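Local coordinates for protein Cbs-cp12 (Microcystis aeruginosa PCC 7806, PDB 5NMU) that probably takes part in the redox regulation of photosynthesis, as a hexameric fusion of a pair of CBS domains with a CP12 domain, at residues 83-88 and 96-101. Sequence-based numbering, arbitrary orientation.
Sequences VVVNPE and RLFAQT
V83 and L97 meet tip to tip, V83 CG1 lying 3.6 Å from L97 CD2, the closest approach between the loop 83-88, extended at 83-86, and the helical segment 96-101. The same leucine methyl also sits 3.9 Å from V84 O and 4.0 Å from V85 CG2, so one branch of L97 touches all three valines. Its CG stands anti to the backbone N (chi1 -177°), which carries it out to V83, and the turn about chi2 (59°) helps place CD2 against the valines. V85 CG2 also meets F98 CE1 at 4.0 Å, the two side chains crossing at about a right angle. With L97 cut back to an alanine, V83 CG1 and V85 CG2 are likely to lose the apolar partner they share, opening a gap between loop and helix. Packing is looser at the end of the helix, where V83 CG2 only approaches T101 OG1 at 4.1 Å. T101 OG1 donates a hydrogen bond to L97 O (2.9 Å) from above its carbonyl plane, while T101 N reaches the same oxygen from the opposite face. V84, by contrast, directs its side chain away from the helix and is exposed. Backbone bonds from V85 to P107 and I109 pair the chain with strand 105-110, and V85 and F98 both touch A106 and I118: helix 91-101 packs against the sheet in the beta-alpha-beta-beta-alpha fold of the second CBS domain.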
# COMPACT_ATOMS: atom_id res chain seq x y z
N VAL A 83 12.45 -10.64 7.87
CA VAL A 83 11.85 -11.92 7.51
C VAL A 83 12.99 -12.82 7.20
O VAL A 83 13.90 -12.43 6.45
CB VAL A 83 10.97 -11.80 6.26
CG1 VAL A 83 10.51 -13.13 5.73
CG2 VAL A 83 9.76 -10.91 6.53
N VAL A 84 12.92 -14.05 7.72
CA VAL A 84 13.94 -15.07 7.54
C VAL A 84 13.30 -16.35 6.92
O VAL A 84 12.09 -16.57 7.02
CB VAL A 84 14.66 -15.41 8.87
CG1 VAL A 84 15.00 -14.14 9.66
CG2 VAL A 84 13.87 -16.39 9.73
N VAL A 85 14.15 -17.16 6.30
CA VAL A 85 13.76 -18.36 5.59
C VAL A 85 14.50 -19.56 6.25
O VAL A 85 15.73 -19.52 6.38
CB VAL A 85 14.14 -18.25 4.10
CG1 VAL A 85 13.98 -19.60 3.39
CG2 VAL A 85 13.28 -17.21 3.40
N ASN A 86 13.72 -20.59 6.67
CA ASN A 86 14.19 -21.91 7.18
C ASN A 86 14.84 -22.63 5.99
O ASN A 86 14.24 -22.62 4.91
CB ASN A 86 12.93 -22.71 7.74
CG ASN A 86 13.22 -24.15 8.25
OD1 ASN A 86 14.13 -24.91 7.80
ND2 ASN A 86 12.38 -24.56 9.21
N PRO A 87 16.04 -23.26 6.16
CA PRO A 87 16.72 -23.94 5.05
C PRO A 87 15.89 -25.00 4.35
O PRO A 87 16.04 -25.14 3.14
CB PRO A 87 17.95 -24.54 5.68
CG PRO A 87 17.58 -24.71 7.12
CD PRO A 87 16.85 -23.40 7.40
N GLU A 88 15.00 -25.70 5.09
CA GLU A 88 14.14 -26.76 4.55
C GLU A 88 12.87 -26.30 3.82
O GLU A 88 12.14 -27.11 3.21
CB GLU A 88 13.73 -27.73 5.69
CG GLU A 88 14.96 -28.39 6.29
CD GLU A 88 14.62 -29.54 7.25
OE1 GLU A 88 13.92 -29.31 8.26
OE2 GLU A 88 15.02 -30.68 6.96
N ARG A 96 6.04 -17.72 -2.07
CA ARG A 96 4.80 -17.20 -1.49
C ARG A 96 5.06 -16.27 -0.34
O ARG A 96 4.40 -15.23 -0.27
CB ARG A 96 3.90 -18.33 -1.04
CG ARG A 96 2.57 -17.86 -0.53
CD ARG A 96 1.69 -19.03 -0.34
NE ARG A 96 0.34 -18.56 -0.02
CZ ARG A 96 -0.62 -18.26 -0.91
NH1 ARG A 96 -0.40 -18.34 -2.24
NH2 ARG A 96 -1.80 -17.88 -0.44
N LEU A 97 6.00 -16.63 0.56
CA LEU A 97 6.43 -15.72 1.62
C LEU A 97 6.83 -14.34 1.06
O LEU A 97 6.46 -13.28 1.62
CB LEU A 97 7.66 -16.31 2.37
CG LEU A 97 8.23 -15.55 3.56
CD1 LEU A 97 7.21 -15.34 4.66
CD2 LEU A 97 9.47 -16.20 4.15
N PHE A 98 7.68 -14.37 0.03
CA PHE A 98 8.23 -13.15 -0.55
C PHE A 98 7.09 -12.31 -1.14
O PHE A 98 7.04 -11.11 -0.90
CB PHE A 98 9.29 -13.45 -1.60
CG PHE A 98 10.63 -13.87 -1.05
CD1 PHE A 98 10.87 -14.03 0.32
CD2 PHE A 98 11.64 -14.14 -1.93
CE1 PHE A 98 12.13 -14.43 0.78
CE2 PHE A 98 12.90 -14.53 -1.50
CZ PHE A 98 13.15 -14.68 -0.14
N ALA A 99 6.15 -12.96 -1.84
CA ALA A 99 4.98 -12.27 -2.40
C ALA A 99 4.11 -11.63 -1.32
O ALA A 99 3.73 -10.48 -1.45
CB ALA A 99 4.14 -13.21 -3.26
N GLN A 100 3.89 -12.35 -0.22
CA GLN A 100 3.01 -11.90 0.84
C GLN A 100 3.61 -10.81 1.70
O GLN A 100 2.84 -10.01 2.24
CB GLN A 100 2.64 -13.02 1.82
CG GLN A 100 1.70 -14.07 1.24
CD GLN A 100 1.50 -15.24 2.20
OE1 GLN A 100 0.56 -16.00 2.04
NE2 GLN A 100 2.41 -15.42 3.17
N THR A 101 4.90 -10.88 1.96
CA THR A 101 5.58 -9.85 2.72
C THR A 101 6.16 -8.74 1.81
O THR A 101 6.66 -7.78 2.33
CB THR A 101 6.67 -10.45 3.66
OG1 THR A 101 7.74 -11.03 2.91
CG2 THR A 101 6.04 -11.56 4.57